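Local coordinates for gamma-glutamyl-gamma-aminobutyraldehyde dehydrogenase (PDB 4LIH), which probably oxidises aldehydes such as gamma-glutamyl-gamma-aminobutyraldehyde to the corresponding carboxylic acids, with NAD(P)+ as the electron acceptor, at residues A[134-139]-A[467-471]; A[113-119]-A[175-180]. One frame throughout, in Å; residues are numbered along the deposited sequence.

How the interactions relate
From the N terminus, the chain first runs through helix 106-117, whose last turn, with the two residues after it, holds one half of interaction 2, and then into helix 121-142, which carries one half of interaction 1. After strand 157-172 it comes back at 175-180, the loop before helix 178-191 and its first turn, where interaction 2 closes a loop of 55 residues. Interaction 1 closes much later, at 467-471 in the loop between strands 457-460 and 494-502, with 327 residues enclosed. The segments alternate, so the two closures cross. Interaction 2 ties two helix ends together, while interaction 1 joins a helix to a late loop; their centres lie 19 Å apart and they do not touch.

Interaction 1: residues A[134-139]-A[467-471]; sequences YCVEWF and GDMNF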
ATOM      1  N   TYR A 134     -13.436  12.741 -16.610  1.00  7.94           N
ATOM      2  CA  TYR A 134     -13.021  11.466 -15.951  1.00  7.90           C
ATOM      3  C   TYR A 134     -11.843  11.704 -15.055  1.00  7.88           C
ATOM      4  O   TYR A 134     -11.811  11.244 -13.918  1.00  7.88           O
ATOM      5  CB  TYR A 134     -12.762  10.380 -16.965  1.00  7.85           C
ATOM      6  CG  TYR A 134     -11.954   9.129 -16.514  1.00  7.70           C
ATOM      7  CD1 TYR A 134     -12.402   8.281 -15.505  1.00  7.69           C
ATOM      8  CD2 TYR A 134     -10.808   8.756 -17.195  1.00  7.60           C
ATOM      9  CE1 TYR A 134     -11.708   7.150 -15.116  1.00  7.60           C
ATOM     10  CE2 TYR A 134     -10.105   7.610 -16.845  1.00  7.52           C
ATOM     11  CZ  TYR A 134     -10.542   6.803 -15.826  1.00  7.57           C
ATOM     12  OH  TYR A 134      -9.801   5.674 -15.504  1.00  7.58           O
ATOM     13  N   CYS A 135     -10.906  12.536 -15.518  1.00  7.80           N
ATOM     14  CA  CYS A 135      -9.753  12.823 -14.684  1.00  7.72           C
ATOM     15  C   CYS A 135     -10.148  13.534 -13.379  1.00  7.71           C
ATOM     16  O   CYS A 135      -9.739  13.128 -12.282  1.00  7.57           O
ATOM     17  CB  CYS A 135      -8.701  13.587 -15.466  1.00  7.68           C
ATOM     18  SG  CYS A 135      -7.237  14.012 -14.511  1.00  7.67           S
ATOM     19  N   VAL A 136     -10.985  14.550 -13.479  1.00  7.77           N
ATOM     20  CA  VAL A 136     -11.458  15.249 -12.308  1.00  7.86           C
ATOM     21  C   VAL A 136     -12.242  14.286 -11.375  1.00  7.86           C
ATOM     22  O   VAL A 136     -12.046  14.272 -10.158  1.00  7.84           O
ATOM     23  CB  VAL A 136     -12.312  16.444 -12.708  1.00  7.98           C
ATOM     24  CG1 VAL A 136     -12.986  17.046 -11.473  1.00  8.12           C
ATOM     25  CG2 VAL A 136     -11.430  17.476 -13.413  1.00  7.95           C
ATOM     26  N   GLU A 137     -13.133  13.497 -11.941  1.00  7.97           N
ATOM     27  CA  GLU A 137     -13.923  12.576 -11.152  1.00  8.13           C
ATOM     28  C   GLU A 137     -13.101  11.549 -10.402  1.00  8.04           C
ATOM     29  O   GLU A 137     -13.413  11.186  -9.235  1.00  8.05           O
ATOM     30  CB  GLU A 137     -14.945  11.830 -12.045  1.00  8.37           C
ATOM     31  CG  GLU A 137     -16.071  12.705 -12.610  1.00  8.64           C
ATOM     32  CD  GLU A 137     -16.723  12.159 -13.875  1.00  8.88           C
ATOM     33  OE1 GLU A 137     -16.287  11.176 -14.514  1.00  9.04           O
ATOM     34  OE2 GLU A 137     -17.710  12.758 -14.282  1.00  9.21           O
ATOM     35  N   TRP A 138     -12.075  11.028 -11.075  1.00  7.95           N
ATOM     36  CA  TRP A 138     -11.262   9.933 -10.507  1.00  7.91           C
ATOM     37  C   TRP A 138     -10.456  10.482  -9.336  1.00  7.84           C
ATOM     38  O   TRP A 138     -10.442   9.908  -8.256  1.00  7.80           O
ATOM     39  CB  TRP A 138     -10.354   9.363 -11.583  1.00  7.92           C
ATOM     40  CG  TRP A 138      -9.699   8.054 -11.284  1.00  7.92           C
ATOM     41  CD1 TRP A 138     -10.165   6.816 -11.603  1.00  8.01           C
ATOM     42  CD2 TRP A 138      -8.443   7.858 -10.649  1.00  7.92           C
ATOM     43  NE1 TRP A 138      -9.286   5.837 -11.169  1.00  8.02           N
ATOM     44  CE2 TRP A 138      -8.197   6.449 -10.616  1.00  7.95           C
ATOM     45  CE3 TRP A 138      -7.511   8.719 -10.075  1.00  7.87           C
ATOM     46  CZ2 TRP A 138      -7.056   5.890 -10.022  1.00  7.85           C
ATOM     47  CZ3 TRP A 138      -6.331   8.159  -9.516  1.00  7.80           C
ATOM     48  CH2 TRP A 138      -6.135   6.738  -9.506  1.00  7.81           C
ATOM     49  N   PHE A 139      -9.852  11.655  -9.502  1.00  7.78           N
ATOM     50  CA  PHE A 139      -9.110  12.195  -8.365  1.00  7.78           C
ATOM     51  C   PHE A 139     -10.042  12.598  -7.217  1.00  7.90           C
ATOM     52  O   PHE A 139      -9.684  12.433  -6.061  1.00  7.89           O
ATOM     53  CB  PHE A 139      -8.125  13.295  -8.773  1.00  7.72           C
ATOM     54  CG  PHE A 139      -6.888  12.745  -9.461  1.00  7.64           C
ATOM     55  CD1 PHE A 139      -5.890  12.080  -8.712  1.00  7.63           C
ATOM     56  CD2 PHE A 139      -6.796  12.754 -10.846  1.00  7.59           C
ATOM     57  CE1 PHE A 139      -4.747  11.554  -9.334  1.00  7.51           C
ATOM     58  CE2 PHE A 139      -5.686  12.207 -11.461  1.00  7.58           C
ATOM     59  CZ  PHE A 139      -4.676  11.615 -10.717  1.00  7.53           C
ATOM     60  N   GLY A 467      -7.552   5.122 -21.819  1.00 10.29           N
ATOM     61  CA  GLY A 467      -7.273   6.365 -21.098  1.00 10.21           C
ATOM     62  C   GLY A 467      -7.269   6.204 -19.597  1.00  9.97           C
ATOM     63  O   GLY A 467      -7.513   7.184 -18.879  1.00 10.19           O
ATOM     64  N   ASP A 468      -6.938   5.000 -19.118  1.00  9.69           N
ATOM     65  CA  ASP A 468      -7.196   4.656 -17.754  1.00  9.43           C
ATOM     66  C   ASP A 468      -6.335   5.509 -16.823  1.00  9.02           C
ATOM     67  O   ASP A 468      -5.118   5.667 -17.019  1.00  8.73           O
ATOM     68  CB  ASP A 468      -6.942   3.172 -17.546  1.00  9.57           C
ATOM     69  CG  ASP A 468      -7.634   2.636 -16.326  1.00  9.75           C
ATOM     70  OD1 ASP A 468      -7.197   2.910 -15.193  1.00  9.61           O
ATOM     71  OD2 ASP A 468      -8.642   1.953 -16.509  1.00 10.01           O
ATOM     72  N   MET A 469      -6.980   6.062 -15.811  1.00  8.71           N
ATOM     73  CA  MET A 469      -6.315   6.902 -14.812  1.00  8.58           C
ATOM     74  C   MET A 469      -5.412   6.128 -13.879  1.00  8.34           C
ATOM     75  O   MET A 469      -4.611   6.731 -13.143  1.00  8.30           O
ATOM     76  CB  MET A 469      -7.449   7.690 -14.024  1.00  8.78           C
ATOM     77  CG  MET A 469      -7.092   9.073 -13.471  1.00  8.97           C
ATOM     78  SD  MET A 469      -6.268  10.159 -14.651  1.00  9.19           S
ATOM     79  CE  MET A 469      -7.214  10.063 -16.116  1.00  9.17           C
ATOM     80  N   ASN A 470      -5.478   4.805 -13.859  1.00  8.18           N
ATOM     81  CA  ASN A 470      -4.541   4.026 -13.019  1.00  8.06           C
ATOM     82  C   ASN A 470      -3.080   3.956 -13.489  1.00  8.05           C
ATOM     83  O   ASN A 470      -2.192   3.471 -12.750  1.00  8.22           O
ATOM     84  CB  ASN A 470      -5.073   2.618 -12.794  1.00  8.10           C
ATOM     85  CG  ASN A 470      -6.231   2.593 -11.798  1.00  8.05           C
ATOM     86  OD1 ASN A 470      -6.014   2.552 -10.590  1.00  8.09           O
ATOM     87  ND2 ASN A 470      -7.436   2.483 -12.309  1.00  8.08           N
ATOM     88  N   PHE A 471      -2.795   4.429 -14.704  1.00  7.91           N
ATOM     89  CA  PHE A 471      -1.456   4.209 -15.252  1.00  7.79           C
ATOM     90  C   PHE A 471      -0.671   5.516 -15.244  1.00  7.68           C
ATOM     91  O   PHE A 471      -0.919   6.346 -16.102  1.00  7.48           O
ATOM     92  CB  PHE A 471      -1.589   3.671 -16.690  1.00  7.82           C
ATOM     93  CG  PHE A 471      -2.214   2.312 -16.788  1.00  7.90           C
ATOM     94  CD1 PHE A 471      -1.661   1.235 -16.145  1.00  7.89           C
ATOM     95  CD2 PHE A 471      -3.402   2.134 -17.515  1.00  8.00           C
ATOM     96  CE1 PHE A 471      -2.237  -0.018 -16.258  1.00  8.06           C
ATOM     97  CE2 PHE A 471      -3.966   0.890 -17.638  1.00  8.14           C
ATOM     98  CZ  PHE A 471      -3.378  -0.203 -17.029  1.00  8.13           C
TER
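Y134 reaches from helix 121-142 to the 467-471 loop and takes its one hydrogen bond across the contact: M469 N donates to Y134 OH over 2.9 Å, almost straight at 177°. The phenol is swung out to the loop by a chi1 of 163°, which sets CG opposite the backbone nitrogen. G467 O lies in the plane of the same ring, at its edge, 3.3 Å from Y134 CE2.

Other polar bonds shape the loop. D468 OD1 accepts N470 N with its anti lone pair, making an Asx turn within the type I turn 468-471, and N470 ND2 with its syn lone pair. The contact sits where, as in other aldehyde dehydrogenases, a helix of the coenzyme-binding domain meets a loop that follows the catalytic-domain sheet, at a subunit interface: N470 ND2 donates in addition to D144 O of a neighbouring subunit, and W138 NE1 donates to the same oxygen.

The apolar part centres on M469. Its CB stands over the face of W138, 3.5 Å from the centroid of the five-membered ring and 9° off the normal, and M469 CG presses to 3.4 Å from W138 CD2. Bends at chi2 and chi3 carry SD toward F139 and fold CE back between the Y134 ring and C135. M469 SD comes 3.8 Å from F139 CE2, an oblique Met-aromatic contact, and M469 CE ends 3.9 Å from both C135 CB and Y134 CE2.

Interaction 2: residues A[113-119]-A[175-180]; sequences ETLDAGK and WNFPIL
E113, near the end of helix 106-117, turns its carboxylate onto the start of helix 178-191, whose first residue is the proline of the W-N-F-P sequence (175-178) familiar from aldehyde dehydrogenases; the asparagine of that sequence helps form the oxyanion hole in relatives. A bend at chi2 (82°) brings E113 OE2 up to the first turn. There I179 N donates to its syn lone pair over 2.7 Å, nearly straight at 173°. Water 1 donates to E113 OE2 as well and accepts from L180 N at 3.0 Å, so one oxygen serves two successive amides, one directly and one through water. P178 has no N-H to offer and lays its ring against the carboxylate; E113 OE1 is taken by T207 OG1.

K119 supplies the second link. Its NZ donates to N176 O over 2.7 Å, in the carbonyl plane, and also meets D128 in a salt bridge and N304 OD1. N176 O also accepts from N304 ND2, and N176 ND2 bonds to E307 O and to a sulfonate oxygen of a buffer molecule (MES), probably from the crystallisation liquor. T114 OG1 donates to K119 O across the turn that follows the helix. W175 O is buried without a polar partner, with A117 CB 3.8 Å from it.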
ATOM      1  N   GLU A 113     -13.026  23.527 -28.260  1.00  9.56           N
ATOM      2  CA  GLU A 113     -11.739  22.846 -28.464  1.00  9.41           C
ATOM      3  C   GLU A 113     -11.409  22.623 -29.933  1.00  9.32           C
ATOM      4  O   GLU A 113     -10.251  22.744 -30.326  1.00  9.18           O
ATOM      5  CB  GLU A 113     -11.721  21.466 -27.747  1.00  9.45           C
ATOM      6  CG  GLU A 113     -10.329  20.852 -27.498  1.00  9.37           C
ATOM      7  CD  GLU A 113      -9.685  21.428 -26.250  1.00  9.42           C
ATOM      8  OE1 GLU A 113      -9.850  22.623 -25.977  1.00  9.70           O
ATOM      9  OE2 GLU A 113      -9.079  20.684 -25.491  1.00  9.39           O
ATOM     10  N   THR A 114     -12.424  22.235 -30.702  1.00  9.34           N
ATOM     11  CA  THR A 114     -12.307  21.945 -32.144  1.00  9.33           C
ATOM     12  C   THR A 114     -12.066  23.264 -32.905  1.00  9.50           C
ATOM     13  O   THR A 114     -11.199  23.320 -33.753  1.00  9.41           O
ATOM     14  CB  THR A 114     -13.577  21.231 -32.679  1.00  9.37           C
ATOM     15  OG1 THR A 114     -13.617  19.865 -32.215  1.00  9.26           O
ATOM     16  CG2 THR A 114     -13.650  21.261 -34.196  1.00  9.41           C
ATOM     17  N   LEU A 115     -12.802  24.324 -32.553  1.00  9.71           N
ATOM     18  CA  LEU A 115     -12.535  25.647 -33.152  1.00  9.94           C
ATOM     19  C   LEU A 115     -11.165  26.227 -32.854  1.00  9.99           C
ATOM     20  O   LEU A 115     -10.514  26.763 -33.745  1.00 10.05           O
ATOM     21  CB  LEU A 115     -13.587  26.671 -32.698  1.00 10.11           C
ATOM     22  CG  LEU A 115     -14.992  26.364 -33.185  1.00 10.30           C
ATOM     23  CD1 LEU A 115     -16.002  27.257 -32.438  1.00 10.34           C
ATOM     24  CD2 LEU A 115     -15.099  26.527 -34.688  1.00 10.51           C
ATOM     25  N   ASP A 116     -10.748  26.100 -31.596  1.00  9.92           N
ATOM     26  CA  ASP A 116      -9.544  26.726 -31.053  1.00  9.97           C
ATOM     27  C   ASP A 116      -8.272  26.038 -31.575  1.00  9.87           C
ATOM     28  O   ASP A 116      -7.295  26.697 -31.946  1.00  9.84           O
ATOM     29  CB  ASP A 116      -9.639  26.642 -29.505  1.00 10.03           C
ATOM     30  CG  ASP A 116      -8.786  27.676 -28.772  1.00 10.24           C
ATOM     31  OD1 ASP A 116      -8.215  28.558 -29.457  1.00 10.54           O
ATOM     32  OD2 ASP A 116      -8.704  27.613 -27.499  1.00 10.14           O
ATOM     33  N   ALA A 117      -8.300  24.705 -31.626  1.00  9.79           N
ATOM     34  CA  ALA A 117      -7.060  23.932 -31.820  1.00  9.66           C
ATOM     35  C   ALA A 117      -7.063  23.051 -33.067  1.00  9.62           C
ATOM     36  O   ALA A 117      -6.057  22.422 -33.338  1.00  9.62           O
ATOM     37  CB  ALA A 117      -6.803  23.085 -30.588  1.00  9.59           C
ATOM     38  N   GLY A 118      -8.192  23.004 -33.791  1.00  9.66           N
ATOM     39  CA  GLY A 118      -8.308  22.298 -35.091  1.00  9.66           C
ATOM     40  C   GLY A 118      -8.515  20.802 -34.982  1.00  9.67           C
ATOM     41  O   GLY A 118      -8.388  20.075 -35.962  1.00  9.88           O
ATOM     42  N   LYS A 119      -8.821  20.351 -33.774  1.00  9.41           N
ATOM     43  CA  LYS A 119      -9.006  18.949 -33.447  1.00  9.30           C
ATOM     44  C   LYS A 119     -10.370  18.393 -33.864  1.00  9.59           C
ATOM     45  O   LYS A 119     -11.388  18.986 -33.524  1.00  9.76           O
ATOM     46  CB  LYS A 119      -8.828  18.823 -31.943  1.00  9.10           C
ATOM     47  CG  LYS A 119      -7.412  19.136 -31.465  1.00  8.83           C
ATOM     48  CD  LYS A 119      -7.416  19.392 -29.946  1.00  8.76           C
ATOM     49  CE  LYS A 119      -7.872  18.195 -29.131  1.00  8.69           C
ATOM     50  NZ  LYS A 119      -6.779  17.222 -28.853  1.00  8.61           N
ATOM     51  N   TRP A 175      -1.108  23.190 -26.348  1.00 10.32           N
ATOM     52  CA  TRP A 175      -2.259  23.382 -27.235  1.00 10.22           C
ATOM     53  C   TRP A 175      -2.717  22.126 -27.927  1.00 10.10           C
ATOM     54  O   TRP A 175      -3.717  22.159 -28.661  1.00 10.10           O
ATOM     55  CB  TRP A 175      -1.909  24.440 -28.310  1.00 10.39           C
ATOM     56  CG  TRP A 175      -0.550  24.190 -29.010  1.00 10.38           C
ATOM     57  CD1 TRP A 175       0.631  24.820 -28.721  1.00 10.56           C
ATOM     58  CD2 TRP A 175      -0.260  23.276 -30.073  1.00 10.49           C
ATOM     59  NE1 TRP A 175       1.631  24.337 -29.511  1.00 10.58           N
ATOM     60  CE2 TRP A 175       1.118  23.398 -30.362  1.00 10.47           C
ATOM     61  CE3 TRP A 175      -1.017  22.354 -30.796  1.00 10.41           C
ATOM     62  CZ2 TRP A 175       1.745  22.661 -31.378  1.00 10.56           C
ATOM     63  CZ3 TRP A 175      -0.396  21.620 -31.825  1.00 10.63           C
ATOM     64  CH2 TRP A 175       0.977  21.771 -32.093  1.00 10.49           C
ATOM     65  N   ASN A 176      -1.980  21.024 -27.787  1.00  9.93           N
ATOM     66  CA  ASN A 176      -2.362  19.828 -28.567  1.00  9.93           C
ATOM     67  C   ASN A 176      -3.552  19.105 -27.941  1.00  9.67           C
ATOM     68  O   ASN A 176      -4.402  18.534 -28.673  1.00  9.71           O
ATOM     69  CB  ASN A 176      -1.181  18.892 -28.830  1.00  9.95           C
ATOM     70  CG  ASN A 176      -0.555  18.357 -27.557  1.00 10.16           C
ATOM     71  OD1 ASN A 176      -0.573  19.014 -26.502  1.00 10.40           O
ATOM     72  ND2 ASN A 176      -0.064  17.121 -27.620  1.00 10.10           N
ATOM     73  N   PHE A 177      -3.616  19.128 -26.608  1.00  9.36           N
ATOM     74  CA  PHE A 177      -4.748  18.606 -25.841  1.00  9.18           C
ATOM     75  C   PHE A 177      -5.103  19.620 -24.758  1.00  9.02           C
ATOM     76  O   PHE A 177      -4.848  19.342 -23.567  1.00  8.90           O
ATOM     77  CB  PHE A 177      -4.429  17.242 -25.167  1.00  9.05           C
ATOM     78  CG  PHE A 177      -4.243  16.130 -26.139  1.00  9.12           C
ATOM     79  CD1 PHE A 177      -5.321  15.398 -26.575  1.00  9.11           C
ATOM     80  CD2 PHE A 177      -2.979  15.878 -26.682  1.00  9.05           C
ATOM     81  CE1 PHE A 177      -5.158  14.416 -27.524  1.00  9.29           C
ATOM     82  CE2 PHE A 177      -2.824  14.879 -27.639  1.00  9.15           C
ATOM     83  CZ  PHE A 177      -3.909  14.181 -28.072  1.00  9.23           C
ATOM     84  N   PRO A 178      -5.674  20.784 -25.146  1.00  8.97           N
ATOM     85  CA  PRO A 178      -5.819  21.873 -24.184  1.00  9.09           C
ATOM     86  C   PRO A 178      -6.618  21.501 -22.950  1.00  9.04           C
ATOM     87  O   PRO A 178      -6.102  21.627 -21.857  1.00  8.86           O
ATOM     88  CB  PRO A 178      -6.505  23.008 -24.980  1.00  9.13           C
ATOM     89  CG  PRO A 178      -6.224  22.658 -26.416  1.00  9.21           C
ATOM     90  CD  PRO A 178      -6.107  21.176 -26.503  1.00  9.14           C
ATOM     91  N   ILE A 179      -7.850  21.061 -23.104  1.00  9.21           N
ATOM     92  CA  ILE A 179      -8.646  20.771 -21.914  1.00  9.57           C
ATOM     93  C   ILE A 179      -8.148  19.528 -21.159  1.00  9.72           C
ATOM     94  O   ILE A 179      -8.138  19.505 -19.914  1.00  9.84           O
ATOM     95  CB  ILE A 179     -10.173  20.719 -22.180  1.00  9.67           C
ATOM     96  CG1 ILE A 179     -10.910  20.874 -20.820  1.00  9.63           C
ATOM     97  CG2 ILE A 179     -10.579  19.463 -22.941  1.00  9.70           C
ATOM     98  CD1 ILE A 179     -12.398  20.666 -20.951  1.00  9.82           C
ATOM     99  N   LEU A 180      -7.657  18.547 -21.905  0.50  9.88           N
ATOM    100  CA  LEU A 180      -7.293  17.263 -21.338  0.50 10.05           C
ATOM    101  C   LEU A 180      -6.007  17.366 -20.509  0.50 10.25           C
ATOM    102  O   LEU A 180      -5.958  16.897 -19.358  0.50 10.09           O
ATOM    103  CB  LEU A 180      -7.239  16.222 -22.452  0.50 10.01           C
ATOM    104  CG  LEU A 180      -6.876  14.772 -22.126  0.50 10.03           C
ATOM    105  CD1 LEU A 180      -5.382  14.616 -21.877  0.50  9.89           C
ATOM    106  CD2 LEU A 180      -7.705  14.307 -20.947  0.50 10.03           C
TER
HETATM  107  O   HOH W   1      -7.850  18.300 -24.899  1.00  7.83           O